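Local coordinates for hypothetical protein DR_0824 (Deinococcus radiodurans, PDB 2IMR) that catalyses the zinc-dependent deamination of aminodeoxyfutalosine to futalosine, a step of menaquinone biosynthesis, at residues R197-E202 with A231-P236; E186-A191 with R224-Y229; S328-E333 with V368-Q373; F337-F342 with V349-D354. All coordinates share one frame; numbering follows the deposited sequence.

Contact 1: R197-E202 with A231-P236; sequences RWRRLE and AGEGLP
Arg199, near the end of helix 184-199, faces Leu235, just past helix 220-233, with 9.4 Å between the CA atom of Arg199 and that of Leu235. Backbones so far apart need a long side chain to join them, and arginine supplies it. Gly234 takes the chain out of the helix with a positive phi of 76°, a conformation that favours glycine, which has no CB to be crowded. Just before this turn, Glu233 O receives the guanidinium: Arg199 NH2 donates to Glu233 O over 3.1 Å, nearly in line with the C=O bond (160°), while Arg199 NH1 adds a weak bond to the same oxygen. Two nitrogens thus grip one carbonyl at the C-terminal end of a helix, where the helix dipole probably favours a positive charge. The two helices are neighbours on the outside of the TIM barrel of the amidohydrolases, following the adjacent parallel strands 170-176 and 206-212. One face of the guanidinium is covered toward its rim by Leu235 CD2, 3.6 Å from Arg199 CZ. A bend at chi2 (61°) helps bring the inner nitrogen to an acid of its own segment: Arg199 NE forms a salt bridge with Glu202 OE2 at 3.2 Å. The other oxygen, Glu202 OE1, accepts from Leu208 N of strand 206-212, so the carboxylate that positions the arginine is itself tied to the barrel wall.

Contact 2: E186-A191 with R224-Y229; sequences EVFAAA and RLLSDY
Phe188 projects from helix 184-199 as a flat knob and enters a hollow on helix 220-233 whose walls are Leu225, Leu226 and Tyr229, with Leu222 one turn earlier also touching the knob. This spacing of three and four residues is the i, i+3, i+4, i+7 pattern of a hole in knobs-into-holes packing. One wall caps a face of the ring: Leu225 CB sits above it, toward the rim, 4.0 Å from the centroid of the Phe188 ring, a CH-pi contact. One methyl of the same residue, Leu225 CD1, reaches back to the root of the knob, 3.7 Å from Phe188 CB. At the ring's edge, Leu226 CD2 meets Phe188 CD1 at 3.9 Å, and Tyr229 CB comes to 3.5 Å from Phe188 CE1. The axes of 186-191 and 224-229 approach to 10.2 Å and run 34° from parallel; both helices are on the outside of the TIM barrel, and the ring spans the gap because its CG stands anti to the backbone N (chi1 172°). Phe188 also turns its edge to the face of Tyr229 in an offset edge-to-face pair, centroids of the Phe188 and Tyr229 rings 5.5 Å apart and planes at 78°. An alanine at Phe188 would leave the hollow without its knob, and the Tyr229 ring would probably lose the edge that packs against it. On the inner side, Leu226 and Val187 both touch Val176 of strand 170-176, where branched aliphatic side chains suit the layer between helices and barrel wall.

Contact 3: S328-E333 with V368-Q373; sequences SNHHLE and VTFARQ
The rings of His330 and Phe370 meet obliquely, their planes inclined at 45° and the centroids of the His330 and Phe370 rings 5.8 Å apart. A face of the next imidazole, that of His331, has His330 CD2 above it, displaced toward the rim. The pair joins two helices of the amidohydrolase TIM barrel: the short helix 326-331, right after strand 322-324, and helix 365-374, which comes after the last barrel strand. The first of these ends in a Schellman motif, in which Glu333, the C-prime residue, takes the positive phi that ends the helix. Across the gap it is the tip of the phenylalanine that does the touching, Phe370 CZ lying 3.8 Å from His330 CB. Both side chains set CG anti to the backbone N (chi1 171° for His330), which extends them from their helices into the space between, where they cross at about a right angle. Phenylalanine suits its place because it also packs on Pro326 and Arg327 of the same short helix; histidine suits an exposed position, offering its apolar CB to Phe370 while its polar ring is probably tolerated at the surface. Buried polar groups of the short helix have partners: Ser328 OG bonds to Asp354, a zinc-binding residue, and Asn329 OD1 bonds weakly to His303 ND1. At the Schellman turn, Glu333 N closes on His330 O at 3.1 Å.

Contact 4: F337-F342 with V349-D354; sequences FDWPAF and VALGTD
Phe342 of helix 339-344 and Val349 of strand 349-351 lie with 7.7 Å between the CA atom of Phe342 and that of Val349, the chain having turned back through a short connection. The beta-branched Val349 suits a strand and offers two methyls to three aromatic side chains. With CG1 anti to the backbone N (chi1 -179°), that methyl goes over the indole, while CG2 lies toward Phe342 CB. Val349 CG1 is 3.9 Å from the centroid of the six-membered ring of Trp339 and 21° off the ring normal, a CH-pi contact. That same methyl is reached by a second aromatic, Phe337 CE2 standing 4.0 Å from Val349 CG1. Farther along the strand, Leu351 CD2 packs 3.8 Å from Trp339 CZ3, so the broad indole bridges two strand residues. An alanine in place of Trp339 would remove that bridge and would probably open a gap beside Val349 and Leu351. Just before the helix, Asp338 serves as N-cap: Ala341 N donates to Asp338 OD1 over 3.1 Å, from above the carboxylate plane. Strand 349-351, the last of the TIM barrel, leads to the zinc-binding Asp354, the aspartate at the end of this strand in amidohydrolases. On one flank the strand pairs with strand 322-324, on the other the Leu351 backbone hydrogen-bonds to Ala98 of strand 97-98, closing the barrel, and Trp339 is backed by Val382, Leu383 and Ala386 of helix 380-395.

Contacts 1 and 2 join the same two helices, 184-199 and 220-233, at different levels, and they touch through Leu235 CD1 and Tyr229 CE2; both are partly buried, but the former is mainly polar and lies where the helices end, the latter is apolar and lies along their length. Contacts 3 and 4 belong to the other part of the barrel, contact 4 being nested within the loop that contact 3 closes. Contact 4 is wholly buried and hydrophobic, whereas contact 3 is a small surface meeting of rings. They are linked at the metal site, where Ser328 OG makes a probable hydrogen bond to Asp354 OD2. Contacts 1 and 3 are about 33 Å apart between centres, on opposite sides of the chain's centre.

Contact 1: R197-E202 with A231-P236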
loop_
_atom_site.group_PDB
_atom_site.type_symbol
_atom_site.label_atom_id
_atom_site.label_comp_id
_atom_site.label_asym_id
_atom_site.label_seq_id
_atom_site.Cartn_x
_atom_site.Cartn_y
_atom_site.Cartn_z
ATOM N N ARG A 197 11.054 0.546 -21.918
ATOM C CA ARG A 197 10.229 1.367 -22.791
ATOM C C ARG A 197 9.489 2.425 -21.968
ATOM O O ARG A 197 9.516 3.614 -22.290
ATOM C CB ARG A 197 9.222 0.481 -23.535
ATOM C CG ARG A 197 8.545 1.152 -24.716
ATOM C CD ARG A 197 7.421 0.298 -25.289
ATOM N NE ARG A 197 6.273 0.246 -24.386
ATOM C CZ ARG A 197 5.072 -0.224 -24.717
ATOM N NH1 ARG A 197 4.849 -0.690 -25.940
ATOM N NH2 ARG A 197 4.092 -0.222 -23.824
ATOM N N TRP A 198 8.837 1.988 -20.894
ATOM C CA TRP A 198 8.078 2.896 -20.043
ATOM C C TRP A 198 8.936 3.889 -19.263
ATOM O O TRP A 198 8.499 5.008 -18.995
ATOM C CB TRP A 198 7.207 2.102 -19.060
ATOM C CG TRP A 198 6.078 1.355 -19.715
ATOM C CD1 TRP A 198 5.288 1.796 -20.740
ATOM C CD2 TRP A 198 5.595 0.049 -19.369
ATOM N NE1 TRP A 198 4.346 0.845 -21.054
ATOM C CE2 TRP A 198 4.510 -0.237 -20.228
ATOM C CE3 TRP A 198 5.974 -0.906 -18.413
ATOM C CZ2 TRP A 198 3.797 -1.442 -20.164
ATOM C CZ3 TRP A 198 5.266 -2.107 -18.348
ATOM C CH2 TRP A 198 4.186 -2.361 -19.223
ATOM N N ARG A 199 10.149 3.481 -18.897
ATOM C CA ARG A 199 11.040 4.348 -18.131
ATOM C C ARG A 199 11.304 5.667 -18.858
ATOM O O ARG A 199 11.588 6.684 -18.228
ATOM C CB ARG A 199 12.367 3.630 -17.846
ATOM C CG ARG A 199 13.162 4.234 -16.689
ATOM C CD ARG A 199 12.367 4.149 -15.392
ATOM N NE ARG A 199 13.050 4.742 -14.243
ATOM C CZ ARG A 199 14.214 4.322 -13.756
ATOM N NH1 ARG A 199 14.851 3.302 -14.316
ATOM N NH2 ARG A 199 14.733 4.913 -12.686
ATOM N N ARG A 200 11.194 5.645 -20.182
ATOM C CA ARG A 200 11.413 6.839 -20.997
ATOM C C ARG A 200 10.196 7.761 -20.978
ATOM O O ARG A 200 10.310 8.960 -21.239
ATOM C CB ARG A 200 11.705 6.439 -22.445
ATOM C CG ARG A 200 12.860 5.470 -22.603
ATOM C CD ARG A 200 12.792 4.757 -23.947
ATOM N NE ARG A 200 13.717 3.629 -23.992
ATOM C CZ ARG A 200 13.468 2.477 -24.613
ATOM N NH1 ARG A 200 12.316 2.297 -25.247
ATOM N NH2 ARG A 200 14.369 1.502 -24.591
ATOM N N LEU A 201 9.034 7.196 -20.670
ATOM C CA LEU A 201 7.787 7.960 -20.643
ATOM C C LEU A 201 7.480 8.495 -19.256
ATOM O O LEU A 201 6.598 9.330 -19.075
ATOM C CB LEU A 201 6.636 7.074 -21.122
ATOM C CG LEU A 201 6.866 6.438 -22.491
ATOM C CD1 LEU A 201 5.660 5.598 -22.878
ATOM C CD2 LEU A 201 7.109 7.526 -23.524
ATOM N N GLU A 202 8.226 8.000 -18.278
ATOM C CA GLU A 202 8.074 8.399 -16.888
ATOM C C GLU A 202 8.347 9.896 -16.701
ATOM O O GLU A 202 9.293 10.440 -17.272
ATOM C CB GLU A 202 9.032 7.544 -16.052
ATOM C CG GLU A 202 9.458 8.104 -14.724
ATOM C CD GLU A 202 10.444 7.181 -14.039
ATOM O OE1 GLU A 202 10.043 6.057 -13.671
ATOM O OE2 GLU A 202 11.622 7.569 -13.881
ATOM N N ALA A 231 16.898 -2.692 -8.020
ATOM C CA ALA A 231 17.860 -2.062 -7.126
ATOM C C ALA A 231 18.904 -1.304 -7.942
ATOM O O ALA A 231 19.258 -0.165 -7.624
ATOM C CB ALA A 231 18.536 -3.122 -6.262
ATOM N N GLY A 232 19.376 -1.935 -9.010
ATOM C CA GLY A 232 20.378 -1.313 -9.856
ATOM C C GLY A 232 19.871 -0.145 -10.678
ATOM O O GLY A 232 20.607 0.820 -10.904
ATOM N N GLU A 233 18.620 -0.221 -11.125
ATOM C CA GLU A 233 18.024 0.834 -11.942
ATOM C C GLU A 233 17.292 1.897 -11.133
ATOM O O GLU A 233 16.822 2.889 -11.687
ATOM C CB GLU A 233 17.048 0.231 -12.952
ATOM C CG GLU A 233 17.707 -0.583 -14.042
ATOM C CD GLU A 233 18.663 0.246 -14.873
ATOM O OE1 GLU A 233 18.216 1.256 -15.456
ATOM O OE2 GLU A 233 19.859 -0.112 -14.939
ATOM N N GLY A 234 17.189 1.685 -9.827
ATOM C CA GLY A 234 16.499 2.643 -8.984
ATOM C C GLY A 234 14.986 2.570 -9.112
ATOM O O GLY A 234 14.305 3.585 -8.989
ATOM N N LEU A 235 14.454 1.376 -9.365
ATOM C CA LEU A 235 13.008 1.202 -9.494
ATOM C C LEU A 235 12.399 0.734 -8.175
ATOM O O LEU A 235 12.849 -0.251 -7.593
ATOM C CB LEU A 235 12.685 0.170 -10.578
ATOM C CG LEU A 235 12.963 0.531 -12.037
ATOM C CD1 LEU A 235 12.713 -0.683 -12.908
ATOM C CD2 LEU A 235 12.071 1.690 -12.465
ATOM N N PRO A 236 11.368 1.437 -7.680
ATOM C CA PRO A 236 10.757 1.010 -6.421
ATOM C C PRO A 236 10.124 -0.372 -6.565
ATOM O O PRO A 236 9.710 -0.769 -7.658
ATOM C CB PRO A 236 9.736 2.115 -6.136
ATOM C CG PRO A 236 9.393 2.631 -7.490
ATOM C CD PRO A 236 10.739 2.669 -8.181
#

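Contact 2: E186-A191 with R224-Y229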
loop_
_atom_site.group_PDB
_atom_site.type_symbol
_atom_site.label_atom_id
_atom_site.label_comp_id
_atom_site.label_asym_id
_atom_site.label_seq_id
_atom_site.Cartn_x
_atom_site.Cartn_y
_atom_site.Cartn_z
ATOM N N GLU A 186 13.556 -15.825 -19.381
ATOM C CA GLU A 186 12.735 -15.253 -20.435
ATOM C C GLU A 186 11.665 -14.307 -19.905
ATOM O O GLU A 186 11.373 -13.294 -20.533
ATOM C CB GLU A 186 12.107 -16.359 -21.282
ATOM C CG GLU A 186 13.100 -17.035 -22.224
ATOM C CD GLU A 186 13.795 -16.050 -23.166
ATOM O OE1 GLU A 186 13.105 -15.388 -23.982
ATOM O OE2 GLU A 186 15.037 -15.932 -23.090
ATOM N N VAL A 187 11.074 -14.624 -18.756
ATOM C CA VAL A 187 10.057 -13.735 -18.202
ATOM C C VAL A 187 10.715 -12.415 -17.818
ATOM O O VAL A 187 10.166 -11.341 -18.075
ATOM C CB VAL A 187 9.371 -14.346 -16.961
ATOM C CG1 VAL A 187 8.483 -13.302 -16.289
ATOM C CG2 VAL A 187 8.531 -15.546 -17.380
ATOM N N PHE A 188 11.896 -12.496 -17.209
ATOM C CA PHE A 188 12.621 -11.292 -16.809
ATOM C C PHE A 188 12.942 -10.417 -18.024
ATOM O O PHE A 188 12.732 -9.202 -18.002
ATOM C CB PHE A 188 13.923 -11.662 -16.085
ATOM C CG PHE A 188 14.808 -10.483 -15.813
ATOM C CD1 PHE A 188 14.415 -9.494 -14.916
ATOM C CD2 PHE A 188 16.008 -10.327 -16.499
ATOM C CE1 PHE A 188 15.198 -8.365 -14.710
ATOM C CE2 PHE A 188 16.803 -9.198 -16.300
ATOM C CZ PHE A 188 16.398 -8.213 -15.404
ATOM N N ALA A 189 13.443 -11.041 -19.085
ATOM C CA ALA A 189 13.784 -10.321 -20.310
ATOM C C ALA A 189 12.565 -9.607 -20.897
ATOM O O ALA A 189 12.665 -8.463 -21.353
ATOM C CB ALA A 189 14.367 -11.290 -21.330
ATOM N N ALA A 190 11.416 -10.282 -20.884
ATOM C CA ALA A 190 10.183 -9.702 -21.413
ATOM C C ALA A 190 9.741 -8.521 -20.547
ATOM O O ALA A 190 9.283 -7.495 -21.058
ATOM C CB ALA A 190 9.083 -10.763 -21.458
ATOM N N ALA A 191 9.879 -8.677 -19.232
ATOM C CA ALA A 191 9.510 -7.626 -18.296
ATOM C C ALA A 191 10.449 -6.431 -18.449
ATOM O O ALA A 191 10.009 -5.282 -18.473
ATOM C CB ALA A 191 9.565 -8.153 -16.867
ATOM N N ARG A 224 15.040 -12.814 -7.718
ATOM C CA ARG A 224 16.339 -12.161 -7.602
ATOM C C ARG A 224 16.681 -11.339 -8.837
ATOM O O ARG A 224 17.286 -10.274 -8.724
ATOM C CB ARG A 224 17.446 -13.187 -7.344
ATOM C CG ARG A 224 17.480 -13.685 -5.916
ATOM C CD ARG A 224 18.843 -14.276 -5.573
ATOM N NE ARG A 224 19.953 -13.380 -5.914
ATOM C CZ ARG A 224 20.015 -12.089 -5.597
ATOM N NH1 ARG A 224 19.026 -11.514 -4.926
ATOM N NH2 ARG A 224 21.079 -11.372 -5.940
ATOM N N LEU A 225 16.306 -11.832 -10.015
ATOM C CA LEU A 225 16.573 -11.090 -11.243
ATOM C C LEU A 225 15.824 -9.767 -11.172
ATOM O O LEU A 225 16.354 -8.717 -11.537
ATOM C CB LEU A 225 16.100 -11.872 -12.475
ATOM C CG LEU A 225 16.918 -13.090 -12.910
ATOM C CD1 LEU A 225 16.264 -13.752 -14.122
ATOM C CD2 LEU A 225 18.336 -12.650 -13.243
ATOM N N LEU A 226 14.590 -9.824 -10.684
ATOM C CA LEU A 226 13.767 -8.628 -10.580
ATOM C C LEU A 226 14.268 -7.652 -9.519
ATOM O O LEU A 226 14.391 -6.453 -9.788
ATOM C CB LEU A 226 12.313 -9.007 -10.277
ATOM C CG LEU A 226 11.578 -9.823 -11.348
ATOM C CD1 LEU A 226 10.237 -10.322 -10.784
ATOM C CD2 LEU A 226 11.369 -8.959 -12.597
ATOM N N SER A 227 14.559 -8.147 -8.319
ATOM C CA SER A 227 15.016 -7.249 -7.263
ATOM C C SER A 227 16.375 -6.638 -7.586
ATOM O O SER A 227 16.590 -5.451 -7.339
ATOM C CB SER A 227 15.046 -7.957 -5.893
ATOM O OG SER A 227 15.818 -9.142 -5.902
ATOM N N ASP A 228 17.284 -7.433 -8.146
ATOM C CA ASP A 228 18.605 -6.915 -8.505
ATOM C C ASP A 228 18.462 -5.849 -9.585
ATOM O O ASP A 228 19.097 -4.795 -9.520
ATOM C CB ASP A 228 19.519 -8.033 -9.023
ATOM C CG ASP A 228 19.998 -8.963 -7.921
ATOM O OD1 ASP A 228 19.760 -8.667 -6.733
ATOM O OD2 ASP A 228 20.627 -9.994 -8.245
ATOM N N TYR A 229 17.628 -6.129 -10.582
ATOM C CA TYR A 229 17.404 -5.183 -11.668
ATOM C C TYR A 229 16.862 -3.868 -11.122
ATOM O O TYR A 229 17.396 -2.799 -11.412
ATOM C CB TYR A 229 16.413 -5.759 -12.683
ATOM C CG TYR A 229 16.121 -4.828 -13.840
ATOM C CD1 TYR A 229 17.075 -4.597 -14.833
ATOM C CD2 TYR A 229 14.896 -4.162 -13.935
ATOM C CE1 TYR A 229 16.820 -3.727 -15.894
ATOM C CE2 TYR A 229 14.631 -3.288 -14.992
ATOM C CZ TYR A 229 15.598 -3.077 -15.966
ATOM O OH TYR A 229 15.340 -2.218 -17.008
#

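Contact 3: S328-E333 with V368-Q373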
loop_
_atom_site.group_PDB
_atom_site.type_symbol
_atom_site.label_atom_id
_atom_site.label_comp_id
_atom_site.label_asym_id
_atom_site.label_seq_id
_atom_site.Cartn_x
_atom_site.Cartn_y
_atom_site.Cartn_z
ATOM N N SER A 328 -9.300 -4.897 3.551
ATOM C CA SER A 328 -9.019 -6.041 2.702
ATOM C C SER A 328 -8.657 -7.273 3.529
ATOM O O SER A 328 -9.170 -8.364 3.278
ATOM C CB SER A 328 -7.873 -5.722 1.734
ATOM O OG SER A 328 -7.590 -6.841 0.912
ATOM N N ASN A 329 -7.778 -7.108 4.516
ATOM C CA ASN A 329 -7.377 -8.243 5.349
ATOM C C ASN A 329 -8.569 -8.841 6.076
ATOM O O ASN A 329 -8.667 -10.058 6.236
ATOM C CB ASN A 329 -6.333 -7.832 6.388
ATOM C CG ASN A 329 -5.017 -7.409 5.768
ATOM O OD1 ASN A 329 -4.732 -7.698 4.602
ATOM N ND2 ASN A 329 -4.198 -6.737 6.553
ATOM N N HIS A 330 -9.475 -7.981 6.522
ATOM C CA HIS A 330 -10.651 -8.445 7.231
ATOM C C HIS A 330 -11.577 -9.251 6.318
ATOM O O HIS A 330 -11.982 -10.364 6.660
ATOM C CB HIS A 330 -11.413 -7.260 7.831
ATOM C CG HIS A 330 -12.745 -7.634 8.397
ATOM N ND1 HIS A 330 -12.882 -8.498 9.462
ATOM C CD2 HIS A 330 -14.002 -7.315 8.004
ATOM C CE1 HIS A 330 -14.168 -8.699 9.698
ATOM N NE2 HIS A 330 -14.868 -7.992 8.827
ATOM N N HIS A 331 -11.904 -8.698 5.155
ATOM C CA HIS A 331 -12.795 -9.393 4.230
ATOM C C HIS A 331 -12.222 -10.691 3.672
ATOM O O HIS A 331 -12.970 -11.609 3.335
ATOM C CB HIS A 331 -13.206 -8.464 3.089
ATOM C CG HIS A 331 -14.052 -7.313 3.536
ATOM N ND1 HIS A 331 -15.233 -7.489 4.226
ATOM C CD2 HIS A 331 -13.875 -5.978 3.423
ATOM C CE1 HIS A 331 -15.747 -6.308 4.520
ATOM N NE2 HIS A 331 -14.942 -5.374 4.044
ATOM N N LEU A 332 -10.900 -10.780 3.584
ATOM C CA LEU A 332 -10.272 -11.991 3.071
ATOM C C LEU A 332 -9.909 -12.959 4.193
ATOM O O LEU A 332 -9.272 -13.988 3.956
ATOM C CB LEU A 332 -9.032 -11.632 2.236
ATOM C CG LEU A 332 -9.387 -11.101 0.839
ATOM C CD1 LEU A 332 -8.177 -10.453 0.177
ATOM C CD2 LEU A 332 -9.911 -12.254 -0.011
ATOM N N GLU A 333 -10.330 -12.623 5.411
ATOM C CA GLU A 333 -10.082 -13.446 6.595
ATOM C C GLU A 333 -8.615 -13.839 6.708
ATOM O O GLU A 333 -8.285 -15.002 6.960
ATOM C CB GLU A 333 -10.967 -14.699 6.549
ATOM C CG GLU A 333 -12.412 -14.383 6.160
ATOM C CD GLU A 333 -13.351 -15.570 6.277
ATOM O OE1 GLU A 333 -12.934 -16.709 5.985
ATOM O OE2 GLU A 333 -14.523 -15.355 6.650
ATOM N N VAL A 368 -8.298 4.452 7.829
ATOM C CA VAL A 368 -7.854 5.067 9.074
ATOM C C VAL A 368 -8.908 4.784 10.139
ATOM O O VAL A 368 -8.588 4.392 11.260
ATOM C CB VAL A 368 -7.670 6.598 8.906
ATOM C CG1 VAL A 368 -7.480 7.268 10.270
ATOM C CG2 VAL A 368 -6.461 6.874 8.020
ATOM N N THR A 369 -10.170 4.973 9.776
ATOM C CA THR A 369 -11.265 4.722 10.698
ATOM C C THR A 369 -11.260 3.262 11.126
ATOM O O THR A 369 -11.386 2.953 12.308
ATOM C CB THR A 369 -12.614 5.061 10.042
ATOM O OG1 THR A 369 -12.673 6.471 9.803
ATOM C CG2 THR A 369 -13.779 4.642 10.931
ATOM N N PHE A 370 -11.100 2.367 10.156
ATOM C CA PHE A 370 -11.079 0.933 10.433
ATOM C C PHE A 370 -9.894 0.565 11.327
ATOM O O PHE A 370 -10.027 -0.243 12.244
ATOM C CB PHE A 370 -10.976 0.142 9.122
ATOM C CG PHE A 370 -11.365 -1.301 9.257
ATOM C CD1 PHE A 370 -12.706 -1.671 9.313
ATOM C CD2 PHE A 370 -10.394 -2.291 9.350
ATOM C CE1 PHE A 370 -13.075 -3.008 9.460
ATOM C CE2 PHE A 370 -10.751 -3.627 9.497
ATOM C CZ PHE A 370 -12.095 -3.988 9.554
ATOM N N ALA A 371 -8.736 1.158 11.044
ATOM C CA ALA A 371 -7.529 0.882 11.812
ATOM C C ALA A 371 -7.670 1.354 13.260
ATOM O O ALA A 371 -7.126 0.738 14.177
ATOM C CB ALA A 371 -6.329 1.554 11.150
ATOM N N ARG A 372 -8.392 2.452 13.467
ATOM C CA ARG A 372 -8.594 2.962 14.818
ATOM C C ARG A 372 -9.303 1.891 15.640
ATOM O O ARG A 372 -9.005 1.684 16.817
ATOM C CB ARG A 372 -9.437 4.241 14.781
ATOM C CG ARG A 372 -9.804 4.776 16.155
ATOM C CD ARG A 372 -8.588 5.306 16.906
ATOM N NE ARG A 372 -8.942 5.718 18.264
ATOM C CZ ARG A 372 -9.224 4.873 19.250
ATOM N NH1 ARG A 372 -9.187 3.564 19.036
ATOM N NH2 ARG A 372 -9.564 5.337 20.447
ATOM N N GLN A 373 -10.241 1.199 15.005
ATOM C CA GLN A 373 -10.999 0.156 15.672
ATOM C C GLN A 373 -10.149 -1.092 15.918
ATOM O O GLN A 373 -10.285 -1.754 16.948
ATOM C CB GLN A 373 -12.229 -0.177 14.833
ATOM C CG GLN A 373 -13.014 1.073 14.468
ATOM C CD GLN A 373 -14.133 0.811 13.491
ATOM O OE1 GLN A 373 -14.201 -0.252 12.867
ATOM N NE2 GLN A 373 -15.020 1.793 13.339
#

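Contact 4: F337-F342 with V349-D354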
loop_
_atom_site.group_PDB
_atom_site.type_symbol
_atom_site.label_atom_id
_atom_site.label_comp_id
_atom_site.label_asym_id
_atom_site.label_seq_id
_atom_site.Cartn_x
_atom_site.Cartn_y
_atom_site.Cartn_z
ATOM N N PHE A 337 -2.988 -7.400 10.806
ATOM C CA PHE A 337 -1.626 -6.864 10.769
ATOM C C PHE A 337 -1.284 -6.371 12.175
ATOM O O PHE A 337 -2.052 -5.621 12.772
ATOM C CB PHE A 337 -1.574 -5.693 9.779
ATOM C CG PHE A 337 -0.272 -4.936 9.773
ATOM C CD1 PHE A 337 0.892 -5.519 9.281
ATOM C CD2 PHE A 337 -0.222 -3.615 10.224
ATOM C CE1 PHE A 337 2.082 -4.804 9.231
ATOM C CE2 PHE A 337 0.963 -2.890 10.180
ATOM C CZ PHE A 337 2.123 -3.485 9.680
ATOM N N ASP A 338 -0.136 -6.785 12.699
ATOM C CA ASP A 338 0.265 -6.365 14.041
ATOM C C ASP A 338 0.945 -5.000 13.973
ATOM O O ASP A 338 2.165 -4.899 14.067
ATOM C CB ASP A 338 1.226 -7.390 14.654
ATOM C CG ASP A 338 1.338 -7.250 16.162
ATOM O OD1 ASP A 338 1.060 -6.146 16.674
ATOM O OD2 ASP A 338 1.708 -8.235 16.829
ATOM N N TRP A 339 0.157 -3.944 13.807
ATOM C CA TRP A 339 0.733 -2.612 13.706
ATOM C C TRP A 339 1.564 -2.246 14.939
ATOM O O TRP A 339 2.688 -1.760 14.813
ATOM C CB TRP A 339 -0.367 -1.565 13.495
ATOM C CG TRP A 339 0.139 -0.263 12.935
ATOM C CD1 TRP A 339 1.299 0.382 13.263
ATOM C CD2 TRP A 339 -0.531 0.577 11.986
ATOM N NE1 TRP A 339 1.390 1.572 12.581
ATOM C CE2 TRP A 339 0.281 1.716 11.791
ATOM C CE3 TRP A 339 -1.741 0.477 11.286
ATOM C CZ2 TRP A 339 -0.078 2.750 10.921
ATOM C CZ3 TRP A 339 -2.101 1.505 10.422
ATOM C CH2 TRP A 339 -1.270 2.628 10.247
ATOM N N PRO A 340 1.026 -2.470 16.147
ATOM C CA PRO A 340 1.842 -2.109 17.314
ATOM C C PRO A 340 3.229 -2.756 17.341
ATOM O O PRO A 340 4.206 -2.117 17.747
ATOM C CB PRO A 340 0.964 -2.506 18.506
ATOM C CG PRO A 340 -0.055 -3.448 17.931
ATOM C CD PRO A 340 -0.314 -2.922 16.552
ATOM N N ALA A 341 3.321 -4.007 16.895
ATOM C CA ALA A 341 4.601 -4.711 16.870
ATOM C C ALA A 341 5.549 -4.071 15.854
ATOM O O ALA A 341 6.736 -3.892 16.124
ATOM C CB ALA A 341 4.382 -6.185 16.537
ATOM N N PHE A 342 5.022 -3.725 14.683
ATOM C CA PHE A 342 5.832 -3.099 13.646
ATOM C C PHE A 342 6.260 -1.692 14.062
ATOM O O PHE A 342 7.393 -1.275 13.810
ATOM C CB PHE A 342 5.055 -3.050 12.327
ATOM C CG PHE A 342 5.149 -4.320 11.520
ATOM C CD1 PHE A 342 6.129 -4.464 10.540
ATOM C CD2 PHE A 342 4.270 -5.374 11.747
ATOM C CE1 PHE A 342 6.232 -5.648 9.795
ATOM C CE2 PHE A 342 4.364 -6.560 11.009
ATOM C CZ PHE A 342 5.347 -6.695 10.032
ATOM N N VAL A 349 5.310 2.357 8.342
ATOM C CA VAL A 349 4.050 1.769 7.905
ATOM C C VAL A 349 3.223 2.752 7.081
ATOM O O VAL A 349 3.115 3.929 7.423
ATOM C CB VAL A 349 3.210 1.312 9.121
ATOM C CG1 VAL A 349 1.904 0.673 8.655
ATOM C CG2 VAL A 349 4.008 0.321 9.956
ATOM N N ALA A 350 2.660 2.257 5.984
ATOM C CA ALA A 350 1.823 3.063 5.104
ATOM C C ALA A 350 0.476 2.356 4.978
ATOM O O ALA A 350 0.357 1.168 5.287
ATOM C CB ALA A 350 2.476 3.197 3.732
ATOM N N LEU A 351 -0.535 3.086 4.523
ATOM C CA LEU A 351 -1.866 2.523 4.360
ATOM C C LEU A 351 -2.317 2.412 2.909
ATOM O O LEU A 351 -2.019 3.270 2.079
ATOM C CB LEU A 351 -2.882 3.367 5.130
ATOM C CG LEU A 351 -2.946 3.162 6.641
ATOM C CD1 LEU A 351 -3.647 4.348 7.292
ATOM C CD2 LEU A 351 -3.685 1.870 6.940
ATOM N N GLY A 352 -3.047 1.339 2.625
ATOM C CA GLY A 352 -3.582 1.109 1.293
ATOM C C GLY A 352 -4.977 0.529 1.468
ATOM O O GLY A 352 -5.336 0.116 2.567
ATOM N N THR A 353 -5.768 0.501 0.399
ATOM C CA THR A 353 -7.116 -0.050 0.465
ATOM C C THR A 353 -7.151 -1.378 -0.277
ATOM O O THR A 353 -8.098 -2.152 -0.137
ATOM C CB THR A 353 -8.141 0.872 -0.239
ATOM O OG1 THR A 353 -7.781 0.996 -1.622
ATOM C CG2 THR A 353 -8.165 2.256 0.399
ATOM N N ASP A 354 -6.103 -1.633 -1.058
ATOM C CA ASP A 354 -6.025 -2.827 -1.895
ATOM C C ASP A 354 -7.087 -2.549 -2.969
ATOM O O ASP A 354 -7.685 -1.476 -2.970
ATOM C CB ASP A 354 -6.379 -4.084 -1.096
ATOM C CG ASP A 354 -5.681 -5.318 -1.617
ATOM O OD1 ASP A 354 -5.116 -5.261 -2.725
ATOM O OD2 ASP A 354 -5.704 -6.351 -0.920
#